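Local coordinates for DNA repair and recombination protein RadB (Thermococcus kodakarensis, PDB 2CVH), which is probably involved in DNA repair and homologous recombination, binding DNA and hydrolysing ATP only very weakly, at residues G16-V21 and C176-R181; K33-L38 and P59-Q64; V109-I114 and Q136-I141; R181-P186 and V192-R197. All blocks are in the same frame, centred on the assembly; numbering follows the deposited sequence.

Contact 1: residues G16-V21 and C176-R181; sequences GFAPGV and CKDILR
Asp178 meets Ala18 and Val21 where the loop before strand 22-26 packs on the start of strand 178-184. These two strands are parallel neighbours in the central sheet of the RecA-like ATPase fold. The touching atom is OD2 of Asp178. It lies 3.7 Å from Ala18 CB and 3.9 Å from Val21 CG2. The same oxygen is joined to the loop backbone through a water. Ala18 N donates to this water at 2.9 Å, and the water donates to Asp178 OD2 at 2.7 Å. Ala18 CB and Val21 CG2 lie next to each other on one side of OD2. The salt bridge of OD2 to Arg199 and the water probably offset the cost of placing a charge beside them. Asp178 CG lies anti to the carbonyl carbon (chi1 -60°), which carries OD2 toward the turn of Ala18 to Val21.

The loop's own backbone sets its shape. Ala18 to Val21 form a type II beta turn, and Gly20 supplies the positive phi that suits its third position. Gly16 has backbone angles that a residue with a CB would not tolerate well. Farther out, Asp178 and Leu180 make backbone hydrogen bonds with Gln24, which fixes the strand against 22-26. Phe17 turns to the helix 33-44 side, onto Leu36 and Thr40. The end of Lys177 leads away from the loop, and its NZ bonds to Tyr174 O. Where the loop runs into strand 22-26, Val21 CB stands 4.2 Å from Lys177 CB.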
loop_
_atom_site.group_PDB
_atom_site.type_symbol
_atom_site.label_atom_id
_atom_site.label_comp_id
_atom_site.label_asym_id
_atom_site.label_seq_id
_atom_site.Cartn_x
_atom_site.Cartn_y
_atom_site.Cartn_z
ATOM N N GLY A 16 -1.593 6.107 -11.981
ATOM C CA GLY A 16 -1.785 6.040 -10.551
ATOM C C GLY A 16 -2.176 4.622 -10.252
ATOM O O GLY A 16 -2.085 3.769 -11.117
ATOM N N PHE A 17 -2.613 4.361 -9.039
ATOM C CA PHE A 17 -3.010 3.026 -8.677
ATOM C C PHE A 17 -4.273 2.632 -9.434
ATOM O O PHE A 17 -5.130 3.478 -9.707
ATOM C CB PHE A 17 -3.197 2.945 -7.177
ATOM C CG PHE A 17 -1.912 3.048 -6.405
ATOM C CD1 PHE A 17 -1.213 1.909 -6.045
ATOM C CD2 PHE A 17 -1.437 4.295 -5.977
ATOM C CE1 PHE A 17 -0.065 1.991 -5.263
ATOM C CE2 PHE A 17 -0.283 4.393 -5.187
ATOM C CZ PHE A 17 0.404 3.232 -4.829
ATOM N N ALA A 18 -4.341 1.354 -9.813
ATOM C CA ALA A 18 -5.443 0.788 -10.587
ATOM C C ALA A 18 -6.636 0.344 -9.763
ATOM O O ALA A 18 -6.489 -0.366 -8.768
ATOM C CB ALA A 18 -4.952 -0.371 -11.397
ATOM N N PRO A 19 -7.843 0.752 -10.179
ATOM C CA PRO A 19 -9.048 0.370 -9.455
ATOM C C PRO A 19 -9.398 -1.080 -9.716
ATOM O O PRO A 19 -9.142 -1.601 -10.796
ATOM C CB PRO A 19 -10.100 1.321 -10.032
ATOM C CG PRO A 19 -9.651 1.548 -11.418
ATOM C CD PRO A 19 -8.161 1.701 -11.268
ATOM N N GLY A 20 -9.942 -1.744 -8.704
ATOM C CA GLY A 20 -10.355 -3.117 -8.877
ATOM C C GLY A 20 -9.257 -4.135 -8.856
ATOM O O GLY A 20 -9.483 -5.269 -9.281
ATOM N N VAL A 21 -8.061 -3.743 -8.416
ATOM C CA VAL A 21 -6.936 -4.682 -8.328
ATOM C C VAL A 21 -6.134 -4.419 -7.063
ATOM O O VAL A 21 -6.311 -3.375 -6.405
ATOM C CB VAL A 21 -5.981 -4.624 -9.571
ATOM C CG1 VAL A 21 -6.761 -4.933 -10.863
ATOM C CG2 VAL A 21 -5.305 -3.295 -9.669
ATOM N N CYS A 176 -1.899 -10.129 -6.193
ATOM C CA CYS A 176 -1.659 -8.725 -6.466
ATOM C C CYS A 176 -1.213 -8.612 -7.906
ATOM O O CYS A 176 -0.166 -9.122 -8.284
ATOM C CB CYS A 176 -0.598 -8.169 -5.514
ATOM S SG CYS A 176 -1.092 -8.212 -3.752
ATOM N N LYS A 177 -2.068 -8.021 -8.726
ATOM C CA LYS A 177 -1.791 -7.851 -10.141
ATOM C C LYS A 177 -0.660 -6.875 -10.402
ATOM O O LYS A 177 0.086 -7.021 -11.370
ATOM C CB LYS A 177 -3.058 -7.394 -10.868
ATOM C CG LYS A 177 -3.747 -8.495 -11.692
ATOM C CD LYS A 177 -3.902 -9.777 -10.901
ATOM C CE LYS A 177 -4.562 -10.861 -11.701
ATOM N NZ LYS A 177 -4.528 -12.101 -10.874
ATOM N N ASP A 178 -0.568 -5.849 -9.571
ATOM C CA ASP A 178 0.472 -4.846 -9.711
ATOM C C ASP A 178 1.368 -4.921 -8.483
ATOM O O ASP A 178 0.887 -5.146 -7.364
ATOM C CB ASP A 178 -0.141 -3.452 -9.844
ATOM C CG ASP A 178 -1.041 -3.318 -11.049
ATOM O OD1 ASP A 178 -0.998 -4.220 -11.907
ATOM O OD2 ASP A 178 -1.780 -2.309 -11.138
ATOM N N ILE A 179 2.674 -4.782 -8.695
ATOM C CA ILE A 179 3.632 -4.863 -7.607
ATOM C C ILE A 179 4.710 -3.811 -7.806
ATOM O O ILE A 179 5.328 -3.727 -8.879
ATOM C CB ILE A 179 4.302 -6.268 -7.527
ATOM C CG1 ILE A 179 3.234 -7.366 -7.383
ATOM C CG2 ILE A 179 5.276 -6.332 -6.350
ATOM C CD1 ILE A 179 3.778 -8.725 -6.967
ATOM N N LEU A 180 4.901 -2.991 -6.781
ATOM C CA LEU A 180 5.906 -1.945 -6.796
ATOM C C LEU A 180 6.892 -2.190 -5.655
ATOM O O LEU A 180 6.492 -2.407 -4.494
ATOM C CB LEU A 180 5.254 -0.584 -6.577
ATOM C CG LEU A 180 4.855 0.345 -7.707
ATOM C CD1 LEU A 180 4.224 1.583 -7.079
ATOM C CD2 LEU A 180 6.062 0.730 -8.520
ATOM N N ARG A 181 8.184 -2.160 -5.978
ATOM C CA ARG A 181 9.218 -2.346 -4.959
ATOM C C ARG A 181 9.820 -0.956 -4.741
ATOM O O ARG A 181 10.073 -0.229 -5.715
ATOM C CB ARG A 181 10.312 -3.302 -5.442
ATOM C CG ARG A 181 11.319 -3.663 -4.358
ATOM C CD ARG A 181 12.501 -4.491 -4.896
ATOM N NE ARG A 181 13.484 -3.673 -5.604
ATOM C CZ ARG A 181 13.982 -3.950 -6.810
ATOM N NH1 ARG A 181 13.589 -5.038 -7.466
ATOM N NH2 ARG A 181 14.892 -3.147 -7.363
HETATM O O HOH W 1 -1.873 -0.088 -9.535
#

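Contact 2: residues K33-L38 and P59-Q64; sequences KTTLAL and PERLVQ
Leu38 and Thr35 belong to the helix that follows the P-loop (Walker A) in the RecA-like ATPase fold, and they pack on Arg61 and Leu62 of helix 59-67. Lys33 and Thr34, at the start of the same helix, are predicted to bind ATP. The short segments cross at -57°, with their axes 10.8 Å apart at the closest.

Leu38 fits over the second helix with both branches. Its CD2 presses on Leu62 CD1 at 3.5 Å, tighter than usual for two methyl groups. Its CD1 lies 3.9 Å from Arg61 CG. Leu62 holds its CG anti to the backbone N (chi1 -179°), which carries its branched end to Leu38. Phe80 touches both leucines. An alanine at Leu38 would probably open a gap beside Leu62 CD1 and the Arg61 methylenes, and give both more freedom to move.

The other side of the contact is polar. A water lies at the guanidinium edge, in its plane, and accepts from Arg61 NE at 3.1 Å. Thr35 OG1 is 2.5 Å from the same water and hydrogen-bonded to it. Thr35 CG2 comes obliquely to Arg61 NH2, at 3.9 Å. The hydrogen bond of NH2 goes to Thr212 O. The arginine therefore has two roles: its methylenes extend the leucine packing, while its charged end is held by a water and the backbone carbonyl of Thr212.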
loop_
_atom_site.group_PDB
_atom_site.type_symbol
_atom_site.label_atom_id
_atom_site.label_comp_id
_atom_site.label_asym_id
_atom_site.label_seq_id
_atom_site.Cartn_x
_atom_site.Cartn_y
_atom_site.Cartn_z
ATOM N N LYS A 33 6.786 3.655 1.452
ATOM C CA LYS A 33 5.537 2.956 1.139
ATOM C C LYS A 33 4.319 3.545 1.864
ATOM O O LYS A 33 3.292 3.829 1.233
ATOM C CB LYS A 33 5.673 1.456 1.344
ATOM C CG LYS A 33 6.097 1.011 2.695
ATOM C CD LYS A 33 6.410 -0.478 2.661
ATOM C CE LYS A 33 6.428 -1.073 4.052
ATOM N NZ LYS A 33 7.575 -0.657 4.888
ATOM N N THR A 34 4.462 3.799 3.161
ATOM C CA THR A 34 3.403 4.416 3.953
ATOM C C THR A 34 3.126 5.869 3.490
ATOM O O THR A 34 1.968 6.286 3.321
ATOM C CB THR A 34 3.781 4.397 5.439
ATOM O OG1 THR A 34 4.100 3.043 5.817
ATOM C CG2 THR A 34 2.607 4.921 6.301
ATOM N N THR A 35 4.183 6.626 3.229
ATOM C CA THR A 35 3.984 7.989 2.770
ATOM C C THR A 35 3.252 7.969 1.440
ATOM O O THR A 35 2.399 8.810 1.189
ATOM C CB THR A 35 5.333 8.774 2.651
ATOM O OG1 THR A 35 6.045 8.662 3.886
ATOM C CG2 THR A 35 5.093 10.270 2.371
ATOM N N LEU A 36 3.568 6.994 0.592
ATOM C CA LEU A 36 2.922 6.883 -0.716
ATOM C C LEU A 36 1.424 6.631 -0.479
ATOM O O LEU A 36 0.559 7.257 -1.109
ATOM C CB LEU A 36 3.520 5.709 -1.501
ATOM C CG LEU A 36 3.650 5.761 -3.028
ATOM C CD1 LEU A 36 3.561 4.327 -3.563
ATOM C CD2 LEU A 36 2.601 6.648 -3.690
ATOM N N ALA A 37 1.133 5.707 0.428
ATOM C CA ALA A 37 -0.244 5.374 0.772
ATOM C C ALA A 37 -0.981 6.621 1.264
ATOM O O ALA A 37 -2.068 6.947 0.755
ATOM C CB ALA A 37 -0.262 4.285 1.849
ATOM N N LEU A 38 -0.356 7.336 2.206
ATOM C CA LEU A 38 -0.913 8.564 2.786
ATOM C C LEU A 38 -1.212 9.614 1.722
ATOM O O LEU A 38 -2.284 10.221 1.717
ATOM C CB LEU A 38 0.052 9.176 3.823
ATOM C CG LEU A 38 0.066 8.885 5.337
ATOM C CD1 LEU A 38 1.117 9.771 6.049
ATOM C CD2 LEU A 38 -1.284 9.180 5.941
ATOM N N PRO A 59 -0.948 10.629 12.021
ATOM C CA PRO A 59 -1.887 11.746 11.879
ATOM C C PRO A 59 -1.143 13.035 11.602
ATOM O O PRO A 59 -1.499 13.774 10.681
ATOM C CB PRO A 59 -2.573 11.781 13.246
ATOM C CG PRO A 59 -2.625 10.341 13.632
ATOM C CD PRO A 59 -1.230 9.870 13.260
ATOM N N GLU A 60 -0.083 13.269 12.381
ATOM C CA GLU A 60 0.763 14.469 12.244
ATOM C C GLU A 60 1.405 14.572 10.872
ATOM O O GLU A 60 1.456 15.659 10.270
ATOM C CB GLU A 60 1.878 14.471 13.284
ATOM C CG GLU A 60 1.410 14.777 14.672
ATOM C CD GLU A 60 1.070 13.548 15.484
ATOM O OE1 GLU A 60 0.869 12.448 14.920
ATOM O OE2 GLU A 60 0.997 13.699 16.714
ATOM N N ARG A 61 1.915 13.431 10.393
ATOM C CA ARG A 61 2.556 13.348 9.081
ATOM C C ARG A 61 1.535 13.680 7.983
ATOM O O ARG A 61 1.837 14.450 7.054
ATOM C CB ARG A 61 3.180 11.958 8.891
ATOM C CG ARG A 61 4.014 11.781 7.634
ATOM C CD ARG A 61 5.194 12.752 7.580
ATOM N NE ARG A 61 6.086 12.423 6.471
ATOM C CZ ARG A 61 6.363 13.231 5.454
ATOM N NH1 ARG A 61 5.832 14.446 5.382
ATOM N NH2 ARG A 61 7.139 12.797 4.473
ATOM N N LEU A 62 0.314 13.151 8.114
ATOM C CA LEU A 62 -0.740 13.446 7.142
ATOM C C LEU A 62 -1.134 14.928 7.224
ATOM O O LEU A 62 -1.395 15.570 6.207
ATOM C CB LEU A 62 -1.958 12.564 7.379
ATOM C CG LEU A 62 -3.051 12.866 6.352
ATOM C CD1 LEU A 62 -2.697 12.217 5.010
ATOM C CD2 LEU A 62 -4.387 12.378 6.856
ATOM N N VAL A 63 -1.216 15.452 8.447
ATOM C CA VAL A 63 -1.528 16.874 8.687
ATOM C C VAL A 63 -0.444 17.722 8.004
ATOM O O VAL A 63 -0.743 18.672 7.281
ATOM C CB VAL A 63 -1.525 17.200 10.217
ATOM C CG1 VAL A 63 -1.642 18.694 10.452
ATOM C CG2 VAL A 63 -2.654 16.467 10.905
ATOM N N GLN A 64 0.820 17.362 8.231
ATOM C CA GLN A 64 1.941 18.070 7.622
ATOM C C GLN A 64 1.767 18.033 6.127
ATOM O O GLN A 64 1.722 19.072 5.463
ATOM C CB GLN A 64 3.260 17.406 7.998
ATOM C CG GLN A 64 4.481 18.117 7.422
ATOM C CD GLN A 64 5.797 17.533 7.919
ATOM O OE1 GLN A 64 6.716 18.271 8.291
ATOM N NE2 GLN A 64 5.895 16.206 7.927
HETATM O O HOH W 2 7.515 9.817 5.594
#

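Contact 3: residues V109-I114 and Q136-I141; sequences VVVDSI and QVLLWI
Val111 and Leu138 reach toward each other, tip to tip. Val111 CG2 is the bump, and it enters the fork of the leucine. It lies 3.8 Å from Leu138 CD1 and 3.9 Å from Leu138 CD2. Leu138 presents this fork because its CG stands beside the backbone N (chi1 -69°), and its side chain leaves the helix toward the strand.

One step back along the same face of the strand, Val109 divides its two methyls between two helix residues. Its CG1 approaches Leu138 CD2 at 4.3 Å. Its CG2 approaches Ile141 CG2 at 4.2 Å, one helical turn on. Leu138 CD2 thus meets a methyl from each valine.

The two elements open a beta-alpha-beta crossover, in which strand 106-112 leads to helix 128-145 and then to strand 149-153. The helix segment runs back against the strand at 164°, with the axes 10.8 Å apart. Val110 points to the other face of the sheet, where it touches Ile152.

The same apolar layer is continued by neighbours. Val149 of the next strand touches both Val109 and Leu138, and Leu98 of helix 90-101 meets Ile141.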
loop_
_atom_site.group_PDB
_atom_site.type_symbol
_atom_site.label_atom_id
_atom_site.label_comp_id
_atom_site.label_asym_id
_atom_site.label_seq_id
_atom_site.Cartn_x
_atom_site.Cartn_y
_atom_site.Cartn_z
ATOM N N VAL A 109 -8.499 1.769 -0.222
ATOM C CA VAL A 109 -8.361 0.898 0.949
ATOM C C VAL A 109 -6.843 0.694 1.045
ATOM O O VAL A 109 -6.174 0.565 0.021
ATOM C CB VAL A 109 -9.057 -0.512 0.758
ATOM C CG1 VAL A 109 -8.827 -1.392 1.976
ATOM C CG2 VAL A 109 -10.561 -0.352 0.514
ATOM N N VAL A 110 -6.307 0.684 2.259
ATOM C CA VAL A 110 -4.883 0.478 2.480
ATOM C C VAL A 110 -4.777 -0.496 3.617
ATOM O O VAL A 110 -5.463 -0.339 4.625
ATOM C CB VAL A 110 -4.128 1.786 2.910
ATOM C CG1 VAL A 110 -2.659 1.465 3.157
ATOM C CG2 VAL A 110 -4.287 2.900 1.850
ATOM N N VAL A 111 -4.002 -1.557 3.430
ATOM C CA VAL A 111 -3.804 -2.518 4.507
ATOM C C VAL A 111 -2.320 -2.433 4.808
ATOM O O VAL A 111 -1.507 -2.355 3.889
ATOM C CB VAL A 111 -4.232 -3.956 4.124
ATOM C CG1 VAL A 111 -4.087 -4.871 5.339
ATOM C CG2 VAL A 111 -5.690 -3.964 3.639
ATOM N N ASP A 112 -1.965 -2.397 6.084
ATOM C CA ASP A 112 -0.571 -2.257 6.469
ATOM C C ASP A 112 -0.342 -3.042 7.740
ATOM O O ASP A 112 -0.491 -2.505 8.828
ATOM C CB ASP A 112 -0.285 -0.761 6.691
ATOM C CG ASP A 112 1.179 -0.453 6.989
ATOM O OD1 ASP A 112 1.992 -1.375 7.229
ATOM O OD2 ASP A 112 1.510 0.751 6.981
ATOM N N SER A 113 0.126 -4.274 7.625
ATOM C CA SER A 113 0.459 -4.906 6.360
ATOM C C SER A 113 -0.007 -6.347 6.435
ATOM O O SER A 113 -0.917 -6.745 5.719
ATOM C CB SER A 113 1.975 -4.873 6.180
ATOM O OG SER A 113 2.649 -5.379 7.321
ATOM N N ILE A 114 0.644 -7.092 7.334
ATOM C CA ILE A 114 0.425 -8.512 7.668
ATOM C C ILE A 114 1.550 -9.504 7.298
ATOM O O ILE A 114 1.484 -10.209 6.284
ATOM C CB ILE A 114 -0.997 -9.074 7.260
ATOM C CG1 ILE A 114 -1.325 -10.297 8.126
ATOM C CG2 ILE A 114 -1.073 -9.455 5.763
ATOM C CD1 ILE A 114 -2.649 -10.936 7.811
ATOM N N GLN A 136 -8.360 -12.453 -0.903
ATOM C CA GLN A 136 -9.573 -12.642 -1.684
ATOM C C GLN A 136 -10.663 -11.665 -1.262
ATOM O O GLN A 136 -11.361 -11.118 -2.121
ATOM C CB GLN A 136 -10.075 -14.086 -1.606
ATOM C CG GLN A 136 -9.458 -14.980 -2.673
ATOM C CD GLN A 136 -9.455 -14.320 -4.052
ATOM O OE1 GLN A 136 -8.392 -14.085 -4.635
ATOM N NE2 GLN A 136 -10.646 -14.003 -4.571
ATOM N N VAL A 137 -10.822 -11.450 0.045
ATOM C CA VAL A 137 -11.822 -10.496 0.514
ATOM C C VAL A 137 -11.458 -9.101 -0.008
ATOM O O VAL A 137 -12.312 -8.382 -0.529
ATOM C CB VAL A 137 -11.950 -10.501 2.059
ATOM C CG1 VAL A 137 -12.962 -9.435 2.530
ATOM C CG2 VAL A 137 -12.400 -11.873 2.523
ATOM N N LEU A 138 -10.173 -8.763 0.024
ATOM C CA LEU A 138 -9.731 -7.456 -0.466
ATOM C C LEU A 138 -9.983 -7.308 -1.969
ATOM O O LEU A 138 -10.417 -6.240 -2.425
ATOM C CB LEU A 138 -8.246 -7.218 -0.126
ATOM C CG LEU A 138 -7.997 -7.028 1.378
ATOM C CD1 LEU A 138 -6.511 -7.080 1.715
ATOM C CD2 LEU A 138 -8.646 -5.715 1.862
ATOM N N LEU A 139 -9.717 -8.361 -2.746
ATOM C CA LEU A 139 -9.964 -8.299 -4.195
ATOM C C LEU A 139 -11.470 -8.128 -4.438
ATOM O O LEU A 139 -11.895 -7.343 -5.287
ATOM C CB LEU A 139 -9.437 -9.553 -4.919
ATOM C CG LEU A 139 -9.597 -9.565 -6.455
ATOM C CD1 LEU A 139 -8.873 -8.403 -7.128
ATOM C CD2 LEU A 139 -9.086 -10.867 -6.983
ATOM N N TRP A 140 -12.268 -8.829 -3.642
ATOM C CA TRP A 140 -13.731 -8.755 -3.693
ATOM C C TRP A 140 -14.147 -7.296 -3.420
ATOM O O TRP A 140 -14.930 -6.702 -4.176
ATOM C CB TRP A 140 -14.282 -9.663 -2.589
ATOM C CG TRP A 140 -15.689 -10.151 -2.731
ATOM C CD1 TRP A 140 -16.549 -9.934 -3.775
ATOM C CD2 TRP A 140 -16.396 -10.965 -1.785
ATOM N NE1 TRP A 140 -17.752 -10.569 -3.533
ATOM C CE2 TRP A 140 -17.683 -11.211 -2.322
ATOM C CE3 TRP A 140 -16.067 -11.512 -0.533
ATOM C CZ2 TRP A 140 -18.644 -11.982 -1.650
ATOM C CZ3 TRP A 140 -17.021 -12.273 0.135
ATOM C CH2 TRP A 140 -18.295 -12.504 -0.428
ATOM N N ILE A 141 -13.615 -6.718 -2.344
ATOM C CA ILE A 141 -13.929 -5.323 -2.009
ATOM C C ILE A 141 -13.522 -4.397 -3.161
ATOM O O ILE A 141 -14.318 -3.546 -3.593
ATOM C CB ILE A 141 -13.230 -4.841 -0.677
ATOM C CG1 ILE A 141 -13.832 -5.564 0.533
ATOM C CG2 ILE A 141 -13.361 -3.324 -0.500
ATOM C CD1 ILE A 141 -13.007 -5.429 1.802
#

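Contact 4: residues R181-P186 and V192-R197; sequences RLDKLP and VAVLER
Asp183 OD2 is gripped by two nitrogens of Arg181, NE and NH2, each at 2.8 Å, while Arg181 NH1 crosses to the other strand and bonds to Glu196 OE2 at 2.7 Å. OD2 uses its syn lone pair for both bonds and lies in the guanidinium plane. The bond to Glu196 is bent (131° at the hydrogen): OE2 is tilted out of the guanidinium plane and is met on its anti side. Guanidinium and carboxylate planes stand 82° apart. Glu196 OE1 has a second partner, Tyr26 OH. The Arg181 chain is extended as far as CD and bends at chi3 (78°), which turns its end over the strand pair. Val194 CG2 lies over one guanidinium face, 3.5 Å from Arg181 NH2. A leucine in place of Arg181 is likely to leave Asp183 and Glu196 as two carboxylates without the positive charge that joins them.

On the opposite face of the sheet from Arg181 and Asp183, Leu182 CD2 presses on Ala193 CB at 3.4 Å. Leu182 also reaches Lys33 of the predicted ATP site.

In the antiparallel ladder, Arg181 with Val194 and Asp183 with Val192 are hydrogen-bonded pairs, each with two N-H...O bonds. Leu182 with Ala193 is a non-hydrogen-bonded pair with CA atoms 4.3 Å apart. Glu196 and Arg197 both face Ile179. This is a beta hairpin of strands 178-184 and 190-197 with a classic beta bulge.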
loop_
_atom_site.group_PDB
_atom_site.type_symbol
_atom_site.label_atom_id
_atom_site.label_comp_id
_atom_site.label_asym_id
_atom_site.label_seq_id
_atom_site.Cartn_x
_atom_site.Cartn_y
_atom_site.Cartn_z
ATOM N N ARG A 181 8.184 -2.160 -5.978
ATOM C CA ARG A 181 9.218 -2.346 -4.959
ATOM C C ARG A 181 9.820 -0.956 -4.741
ATOM O O ARG A 181 10.073 -0.229 -5.715
ATOM C CB ARG A 181 10.312 -3.302 -5.442
ATOM C CG ARG A 181 11.319 -3.663 -4.358
ATOM C CD ARG A 181 12.501 -4.491 -4.896
ATOM N NE ARG A 181 13.484 -3.673 -5.604
ATOM C CZ ARG A 181 13.982 -3.950 -6.810
ATOM N NH1 ARG A 181 13.589 -5.038 -7.466
ATOM N NH2 ARG A 181 14.892 -3.147 -7.363
ATOM N N LEU A 182 9.983 -0.547 -3.488
ATOM C CA LEU A 182 10.563 0.756 -3.245
ATOM C C LEU A 182 11.932 0.545 -2.616
ATOM O O LEU A 182 12.078 -0.227 -1.669
ATOM C CB LEU A 182 9.675 1.585 -2.320
ATOM C CG LEU A 182 8.190 1.758 -2.620
ATOM C CD1 LEU A 182 7.664 2.790 -1.654
ATOM C CD2 LEU A 182 7.925 2.209 -4.039
ATOM N N ASP A 183 12.949 1.172 -3.188
ATOM C CA ASP A 183 14.291 1.036 -2.637
ATOM C C ASP A 183 14.826 2.394 -2.260
ATOM O O ASP A 183 14.459 3.411 -2.879
ATOM C CB ASP A 183 15.246 0.429 -3.672
ATOM C CG ASP A 183 14.860 -0.971 -4.072
ATOM O OD1 ASP A 183 14.552 -1.808 -3.194
ATOM O OD2 ASP A 183 14.862 -1.220 -5.287
ATOM N N LYS A 184 15.765 2.395 -1.312
ATOM C CA LYS A 184 16.405 3.635 -0.856
ATOM C C LYS A 184 17.693 3.935 -1.608
ATOM O O LYS A 184 18.520 3.042 -1.766
ATOM C CB LYS A 184 16.789 3.517 0.610
ATOM C CG LYS A 184 15.670 3.294 1.545
ATOM C CD LYS A 184 16.202 3.174 2.939
ATOM C CE LYS A 184 15.074 3.055 3.927
ATOM N NZ LYS A 184 15.559 2.757 5.301
ATOM N N LEU A 185 17.852 5.156 -2.109
ATOM C CA LEU A 185 19.111 5.548 -2.743
ATOM C C LEU A 185 19.953 6.126 -1.586
ATOM O O LEU A 185 19.391 6.617 -0.611
ATOM C CB LEU A 185 18.875 6.535 -3.882
ATOM C CG LEU A 185 18.237 5.864 -5.124
ATOM C CD1 LEU A 185 18.156 6.807 -6.303
ATOM C CD2 LEU A 185 19.045 4.679 -5.545
ATOM N N PRO A 186 21.303 6.047 -1.652
ATOM C CA PRO A 186 22.137 6.567 -0.552
ATOM C C PRO A 186 22.335 8.089 -0.434
ATOM O O PRO A 186 23.454 8.582 -0.425
ATOM C CB PRO A 186 23.451 5.818 -0.759
ATOM C CG PRO A 186 23.581 5.853 -2.240
ATOM C CD PRO A 186 22.161 5.483 -2.718
ATOM N N VAL A 192 13.677 5.032 -5.145
ATOM C CA VAL A 192 13.324 4.626 -6.500
ATOM C C VAL A 192 12.288 3.508 -6.377
ATOM O O VAL A 192 12.368 2.672 -5.474
ATOM C CB VAL A 192 14.573 4.136 -7.315
ATOM C CG1 VAL A 192 15.179 2.886 -6.658
ATOM C CG2 VAL A 192 14.205 3.898 -8.831
ATOM N N ALA A 193 11.262 3.555 -7.212
ATOM C CA ALA A 193 10.260 2.498 -7.202
ATOM C C ALA A 193 10.477 1.642 -8.479
ATOM O O ALA A 193 10.790 2.167 -9.543
ATOM C CB ALA A 193 8.841 3.101 -7.198
ATOM N N VAL A 194 10.358 0.331 -8.356
ATOM C CA VAL A 194 10.496 -0.524 -9.510
ATOM C C VAL A 194 9.178 -1.265 -9.683
ATOM O O VAL A 194 8.655 -1.854 -8.729
ATOM C CB VAL A 194 11.645 -1.536 -9.335
ATOM C CG1 VAL A 194 11.768 -2.418 -10.584
ATOM C CG2 VAL A 194 12.960 -0.806 -9.084
ATOM N N LEU A 195 8.612 -1.144 -10.882
ATOM C CA LEU A 195 7.359 -1.809 -11.255
ATOM C C LEU A 195 7.712 -3.244 -11.638
ATOM O O LEU A 195 8.045 -3.527 -12.788
ATOM C CB LEU A 195 6.728 -1.113 -12.455
ATOM C CG LEU A 195 5.303 -1.532 -12.782
ATOM C CD1 LEU A 195 4.395 -1.372 -11.559
ATOM C CD2 LEU A 195 4.806 -0.711 -13.917
ATOM N N GLU A 196 7.663 -4.133 -10.662
ATOM C CA GLU A 196 8.005 -5.527 -10.878
ATOM C C GLU A 196 6.917 -6.323 -11.551
ATOM O O GLU A 196 7.175 -7.354 -12.177
ATOM C CB GLU A 196 8.327 -6.177 -9.551
ATOM C CG GLU A 196 9.358 -5.421 -8.822
ATOM C CD GLU A 196 9.962 -6.243 -7.762
ATOM O OE1 GLU A 196 9.191 -6.842 -6.982
ATOM O OE2 GLU A 196 11.206 -6.323 -7.743
ATOM N N ARG A 197 5.690 -5.856 -11.415
ATOM C CA ARG A 197 4.602 -6.570 -12.002
ATOM C C ARG A 197 3.474 -5.616 -12.243
ATOM O O ARG A 197 3.150 -4.766 -11.399
ATOM C CB ARG A 197 4.174 -7.700 -11.067
ATOM C CG ARG A 197 3.060 -8.556 -11.633
ATOM C CD ARG A 197 3.292 -10.007 -11.298
ATOM N NE ARG A 197 2.733 -10.396 -10.016
ATOM C CZ ARG A 197 3.213 -11.379 -9.260
ATOM N NH1 ARG A 197 4.276 -12.080 -9.635
ATOM N NH2 ARG A 197 2.593 -11.699 -8.146
#

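Overall arrangement
Contact 3 is fully buried and apolar. Contacts 1, 2 and 4 are partly buried and mix apolar packing with charge. Contacts 1 and 4 share Arg181 and use the same strand, 178-184. Contact 1 uses its start, where a water and a carboxylate join it to a loop; contact 4 uses its far end, in direct backbone pairing. Contacts 1, 3 and 4 all reach one sheet, but 3 and 4 lie on opposite sides of the chain's centre and do not touch. Contact 2 joins two helices. Its helix 33-44 touches the other three contacts, meeting contact 3 where Ala37 packs on Val110.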